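Local coordinates for racemase (Pseudovibrio sp. JE062, PDB 3MKC), which belongs to the enolase superfamily, a racemase-type protein of the mandelate racemase and muconate lactonizing enzyme group with a barrel domain, at residues 273-278 with 282-287; 352-357 with 381-386. All blocks are in the same frame, centred on the assembly; numbering follows the deposited sequence.

Contact 1. Residues 273-278 with 282-287; sequences EEWITK and HLLQSD
Leu284 reaches from its strand to the helix with both methyl groups, one for each of two consecutive helical residues. CD2 lies 3.6 Å from CB of Trp275, the closest approach of the contact, and stands oblique to the indole. CD1 touches both CG1 and the terminal CD1 of Ile276, at 3.9 Å from each, and the two side chains cross at about a right angle. Ile276 holds CG1 beside its backbone N (chi1 -71°), which brings this longer branch to the leucine. The indole turns away from the leucine and meets His243 and His249, edge-to-face with each. Ile300 and Met303 of helix 293-306 touch Leu284 and Ile276 respectively, so this side is closely packed. On the far side of the helix Thr277 is exposed and Glu273 partly so; there OG1 of Thr277 donates to OE2 of Glu273 at 2.9 Å, arriving from above the carboxylate plane. The pairing closes the second half of a beta-alpha-beta unit made of strand 261-262, helix 268-277 and strand 283-284, as in a TIM barrel. With no hydrogen bond between the segments, apolar packing sets the spacing of helix and strand by shape.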
loop_
_atom_site.group_PDB
_atom_site.type_symbol
_atom_site.label_atom_id
_atom_site.label_comp_id
_atom_site.label_asym_id
_atom_site.label_seq_id
_atom_site.Cartn_x
_atom_site.Cartn_y
_atom_site.Cartn_z
ATOM N N GLU A 273 -8.942 -3.642 13.141
ATOM C CA GLU A 273 -9.535 -4.623 14.035
ATOM C C GLU A 273 -11.043 -4.698 13.815
ATOM O O GLU A 273 -11.617 -5.784 13.831
ATOM C CB GLU A 273 -9.234 -4.266 15.497
ATOM C CG GLU A 273 -9.802 -5.250 16.513
ATOM C CD GLU A 273 -11.270 -4.996 16.821
ATOM O OE1 GLU A 273 -11.638 -3.817 17.009
ATOM O OE2 GLU A 273 -12.053 -5.973 16.887
ATOM N N GLU A 274 -11.681 -3.547 13.600
ATOM C CA GLU A 274 -13.125 -3.534 13.385
ATOM C C GLU A 274 -13.449 -4.227 12.056
ATOM O O GLU A 274 -14.455 -4.923 11.936
ATOM C CB GLU A 274 -13.654 -2.089 13.400
ATOM C CG GLU A 274 -15.157 -1.978 13.214
ATOM C CD GLU A 274 -15.673 -0.550 13.306
ATOM O OE1 GLU A 274 -14.914 0.391 12.978
ATOM O OE2 GLU A 274 -16.852 -0.369 13.688
ATOM N N TRP A 275 -12.599 -4.040 11.052
ATOM C CA TRP A 275 -12.840 -4.716 9.781
ATOM C C TRP A 275 -12.768 -6.224 9.986
ATOM O O TRP A 275 -13.520 -6.980 9.383
ATOM C CB TRP A 275 -11.801 -4.320 8.740
ATOM C CG TRP A 275 -12.143 -3.065 8.022
ATOM C CD1 TRP A 275 -11.710 -1.807 8.319
ATOM C CD2 TRP A 275 -12.992 -2.942 6.875
ATOM N NE1 TRP A 275 -12.232 -0.905 7.423
ATOM C CE2 TRP A 275 -13.023 -1.576 6.526
ATOM C CE3 TRP A 275 -13.731 -3.855 6.108
ATOM C CZ2 TRP A 275 -13.764 -1.095 5.438
ATOM C CZ3 TRP A 275 -14.474 -3.376 5.024
ATOM C CH2 TRP A 275 -14.483 -2.009 4.702
ATOM N N ILE A 276 -11.854 -6.663 10.840
ATOM C CA ILE A 276 -11.714 -8.092 11.090
ATOM C C ILE A 276 -12.910 -8.695 11.829
ATOM O O ILE A 276 -13.525 -9.653 11.359
ATOM C CB ILE A 276 -10.446 -8.401 11.919
ATOM C CG1 ILE A 276 -9.195 -8.174 11.070
ATOM C CG2 ILE A 276 -10.488 -9.840 12.431
ATOM C CD1 ILE A 276 -7.905 -8.333 11.856
ATOM N N THR A 277 -13.238 -8.132 12.986
ATOM C CA THR A 277 -14.327 -8.680 13.793
ATOM C C THR A 277 -15.744 -8.340 13.352
ATOM O O THR A 277 -16.630 -9.186 13.434
ATOM C CB THR A 277 -14.177 -8.271 15.272
ATOM O OG1 THR A 277 -14.317 -6.852 15.391
ATOM C CG2 THR A 277 -12.814 -8.685 15.800
ATOM N N LYS A 278 -15.970 -7.114 12.892
ATOM C CA LYS A 278 -17.311 -6.713 12.468
ATOM C C LYS A 278 -17.516 -6.944 10.976
ATOM O O LYS A 278 -18.581 -7.391 10.544
ATOM C CB LYS A 278 -17.562 -5.236 12.788
ATOM C CG LYS A 278 -19.007 -4.806 12.565
ATOM C CD LYS A 278 -19.160 -3.288 12.588
ATOM C CE LYS A 278 -20.150 -2.835 13.649
ATOM N NZ LYS A 278 -19.610 -2.986 15.034
ATOM N N HIS A 282 -11.929 -11.336 4.707
ATOM C CA HIS A 282 -10.858 -12.322 4.563
ATOM C C HIS A 282 -9.515 -11.667 4.368
ATOM O O HIS A 282 -8.486 -12.291 4.583
ATOM C CB HIS A 282 -11.037 -13.201 3.316
ATOM C CG HIS A 282 -12.312 -13.974 3.268
ATOM N ND1 HIS A 282 -13.527 -13.394 2.975
ATOM C CD2 HIS A 282 -12.550 -15.304 3.381
ATOM C CE1 HIS A 282 -14.455 -14.331 2.904
ATOM N NE2 HIS A 282 -13.887 -15.499 3.145
ATOM N N LEU A 283 -9.528 -10.416 3.933
ATOM C CA LEU A 283 -8.282 -9.744 3.618
ATOM C C LEU A 283 -8.353 -8.241 3.859
ATOM O O LEU A 283 -9.353 -7.603 3.537
ATOM C CB LEU A 283 -7.968 -10.044 2.146
ATOM C CG LEU A 283 -6.622 -9.718 1.506
ATOM C CD1 LEU A 283 -6.381 -10.685 0.341
ATOM C CD2 LEU A 283 -6.606 -8.274 1.038
ATOM N N LEU A 284 -7.279 -7.694 4.422
ATOM C CA LEU A 284 -7.178 -6.267 4.713
ATOM C C LEU A 284 -6.223 -5.599 3.730
ATOM O O LEU A 284 -5.179 -6.154 3.396
ATOM C CB LEU A 284 -6.650 -6.055 6.128
ATOM C CG LEU A 284 -7.535 -6.592 7.255
ATOM C CD1 LEU A 284 -6.762 -6.510 8.559
ATOM C CD2 LEU A 284 -8.829 -5.778 7.344
ATOM N N GLN A 285 -6.569 -4.388 3.302
ATOM C CA GLN A 285 -5.747 -3.666 2.346
ATOM C C GLN A 285 -5.196 -2.333 2.858
ATOM O O GLN A 285 -4.911 -1.427 2.066
ATOM C CB GLN A 285 -6.544 -3.453 1.056
ATOM C CG GLN A 285 -7.047 -4.770 0.469
ATOM C CD GLN A 285 -7.883 -4.598 -0.784
ATOM O OE1 GLN A 285 -8.818 -3.805 -0.817
ATOM N NE2 GLN A 285 -7.552 -5.359 -1.823
ATOM N N SER A 286 -5.047 -2.220 4.178
ATOM C CA SER A 286 -4.506 -1.006 4.790
ATOM C C SER A 286 -3.240 -0.592 4.033
ATOM O O SER A 286 -2.357 -1.410 3.789
ATOM C CB SER A 286 -4.189 -1.269 6.258
ATOM O OG SER A 286 -5.331 -1.799 6.912
ATOM N N ASP A 287 -3.157 0.688 3.689
ATOM C CA ASP A 287 -2.045 1.232 2.895
ATOM C C ASP A 287 -0.809 1.691 3.671
ATOM O O ASP A 287 -0.920 2.314 4.718
ATOM C CB ASP A 287 -2.584 2.401 2.064
ATOM C CG ASP A 287 -1.650 2.820 0.944
ATOM O OD1 ASP A 287 -0.424 2.862 1.151
ATOM O OD2 ASP A 287 -2.164 3.128 -0.150
#

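Contact 2. Residues 352-357 with 381-386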
loop_
_atom_site.group_PDB
_atom_site.type_symbol
_atom_site.label_atom_id
_atom_site.label_comp_id
_atom_site.label_asym_id
_atom_site.label_seq_id
_atom_site.Cartn_x
_atom_site.Cartn_y
_atom_site.Cartn_z
ATOM N N LYS A 352 7.580 5.883 -12.182
ATOM C CA LYS A 352 8.740 5.434 -12.944
ATOM C C LYS A 352 10.072 6.132 -12.660
ATOM O O LYS A 352 11.110 5.471 -12.580
ATOM C CB LYS A 352 8.452 5.546 -14.440
ATOM C CG LYS A 352 7.352 4.642 -14.961
ATOM C CD LYS A 352 7.260 4.790 -16.469
ATOM C CE LYS A 352 6.279 3.813 -17.086
ATOM N NZ LYS A 352 6.316 3.902 -18.568
ATOM N N TYR A 353 10.052 7.452 -12.494
ATOM C CA TYR A 353 11.295 8.202 -12.300
ATOM C C TYR A 353 11.669 8.802 -10.939
ATOM O O TYR A 353 12.832 9.147 -10.739
ATOM C CB TYR A 353 11.361 9.347 -13.316
ATOM C CG TYR A 353 10.830 9.025 -14.695
ATOM C CD1 TYR A 353 11.373 7.990 -15.457
ATOM C CD2 TYR A 353 9.799 9.781 -15.253
ATOM C CE1 TYR A 353 10.902 7.720 -16.749
ATOM C CE2 TYR A 353 9.320 9.522 -16.537
ATOM C CZ TYR A 353 9.875 8.494 -17.280
ATOM O OH TYR A 353 9.407 8.252 -18.550
ATOM N N LEU A 354 10.728 8.935 -10.007
ATOM C CA LEU A 354 11.060 9.573 -8.728
ATOM C C LEU A 354 12.239 9.005 -7.946
ATOM O O LEU A 354 13.111 9.759 -7.511
ATOM C CB LEU A 354 9.838 9.638 -7.812
ATOM C CG LEU A 354 10.072 10.441 -6.531
ATOM C CD1 LEU A 354 10.486 11.870 -6.872
ATOM C CD2 LEU A 354 8.794 10.436 -5.703
ATOM N N VAL A 355 12.267 7.692 -7.738
ATOM C CA VAL A 355 13.378 7.091 -7.008
ATOM C C VAL A 355 14.056 5.993 -7.804
ATOM O O VAL A 355 13.494 5.468 -8.770
ATOM C CB VAL A 355 12.947 6.502 -5.646
ATOM C CG1 VAL A 355 12.604 7.622 -4.678
ATOM C CG2 VAL A 355 11.775 5.559 -5.832
ATOM N N THR A 356 15.267 5.651 -7.381
ATOM C CA THR A 356 16.070 4.631 -8.045
ATOM C C THR A 356 16.842 3.851 -6.989
ATOM O O THR A 356 17.171 4.382 -5.932
ATOM C CB THR A 356 17.078 5.289 -9.018
ATOM O OG1 THR A 356 17.772 4.276 -9.759
ATOM C CG2 THR A 356 18.086 6.112 -8.244
ATOM N N PRO A 357 17.142 2.572 -7.258
ATOM C CA PRO A 357 16.803 1.820 -8.468
ATOM C C PRO A 357 15.449 1.131 -8.351
ATOM O O PRO A 357 14.786 1.225 -7.321
ATOM C CB PRO A 357 17.938 0.816 -8.559
ATOM C CG PRO A 357 18.153 0.466 -7.123
ATOM C CD PRO A 357 18.083 1.810 -6.417
ATOM N N GLU A 381 17.735 14.902 -10.834
ATOM C CA GLU A 381 17.471 15.520 -12.133
ATOM C C GLU A 381 15.968 15.597 -12.379
ATOM O O GLU A 381 15.459 16.585 -12.908
ATOM C CB GLU A 381 18.115 14.723 -13.273
ATOM C CG GLU A 381 19.632 14.781 -13.329
ATOM C CD GLU A 381 20.177 14.318 -14.677
ATOM O OE1 GLU A 381 19.869 13.181 -15.091
ATOM O OE2 GLU A 381 20.912 15.095 -15.324
ATOM N N PHE A 382 15.259 14.544 -11.993
ATOM C CA PHE A 382 13.821 14.504 -12.186
ATOM C C PHE A 382 13.108 15.541 -11.324
ATOM O O PHE A 382 12.254 16.277 -11.811
ATOM C CB PHE A 382 13.275 13.119 -11.859
ATOM C CG PHE A 382 11.820 12.972 -12.158
ATOM C CD1 PHE A 382 11.367 13.008 -13.472
ATOM C CD2 PHE A 382 10.895 12.841 -11.128
ATOM C CE1 PHE A 382 10.014 12.918 -13.760
ATOM C CE2 PHE A 382 9.537 12.751 -11.404
ATOM C CZ PHE A 382 9.093 12.788 -12.721
ATOM N N LEU A 383 13.450 15.584 -10.041
ATOM C CA LEU A 383 12.841 16.542 -9.127
ATOM C C LEU A 383 13.087 17.964 -9.595
ATOM O O LEU A 383 12.152 18.742 -9.770
ATOM C CB LEU A 383 13.411 16.381 -7.721
ATOM C CG LEU A 383 12.751 15.354 -6.805
ATOM C CD1 LEU A 383 13.446 15.381 -5.458
ATOM C CD2 LEU A 383 11.271 15.675 -6.650
ATOM N N ALA A 384 14.359 18.294 -9.795
ATOM C CA ALA A 384 14.747 19.625 -10.233
ATOM C C ALA A 384 14.003 20.037 -11.496
ATOM O O ALA A 384 13.729 21.219 -11.697
ATOM C CB ALA A 384 16.251 19.678 -10.468
ATOM N N SER A 385 13.672 19.065 -12.345
ATOM C CA SER A 385 12.960 19.364 -13.583
ATOM C C SER A 385 11.506 19.686 -13.280
ATOM O O SER A 385 10.715 19.953 -14.187
ATOM C CB SER A 385 13.023 18.176 -14.547
ATOM O OG SER A 385 12.109 17.160 -14.170
ATOM N N LEU A 386 11.161 19.647 -11.997
ATOM C CA LEU A 386 9.804 19.936 -11.549
ATOM C C LEU A 386 8.858 18.801 -11.923
ATOM O O LEU A 386 8.257 18.200 -11.003
ATOM C CB LEU A 386 9.331 21.258 -12.163
ATOM C CG LEU A 386 8.195 21.997 -11.456
ATOM C CD1 LEU A 386 8.503 22.119 -9.967
ATOM C CD2 LEU A 386 8.026 23.378 -12.090
#
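The Phe382 ring carries Tyr353 CB over one face, 3.8 Å from the ring centroid and 14° off the normal, a CH-pi contact that places the methylene slightly toward the rim. The Tyr353 ring has CB of Lys352 over one of its own faces, offset toward the rim, while CZ of Phe382 lies at its edge, in the ring plane. The two rings are neither stacked nor edge-to-face: their planes meet at 56°, with centroids 5.5 Å apart. Their nearest atoms are CD2 of Tyr353 and CE1 of Phe382, at 3.5 Å. Phe382 extends toward the 352-357 segment because its CG is anti to the backbone N (chi1 -175°), and its CD2, the ortho carbon across the ring from CE1, comes to 4.1 Å from CA of Leu354. Beyond CD2 of the phenylalanine, CD1 of Leu354 meets CD2 of Leu383 at 3.9 Å, an aliphatic contact flanked by Thr31 and Val33 against Leu354 and by Val20 against Leu383. Tyr353 itself is exposed, whereas Leu354 is buried.

No hydrogen bond crosses between the segments, but Asn379 links them from just ahead of the terminal helix: its ND2 donates to Tyr353 O, and its OD1 takes a weak bond from Phe382 N. Near this end of the model, the short helix 380-384 is laid against the turn between helix 349-353 and strand 355-356. Strand 355-356 pairs antiparallel with 377-378, and the short helix after the latter packs by Phe382 and Leu383 against the N-terminal strands, consistent with the two-domain architecture of the enolase superfamily, in which the C-terminal segment returns to the N-terminal domain.

Overall arrangement
The two contacts lie on opposite sides of the chain's centre, about 34 Å apart between centres, and share no helix or strand. Contact 1 is a core contact: all its touching residues are buried, and it ties a helix to the strand that follows it within one beta-alpha-beta unit. Contact 2 is only partly buried and joins segments 24 residues apart, near strands of the N-terminal domain. Both rely on apolar contacts without a hydrogen bond across the segments. Contact 1 is aliphatic at its touching atoms, whereas contact 2 adds an aromatic pair toward the surface and a neighbouring asparagine that bonds to one backbone and weakly to the other.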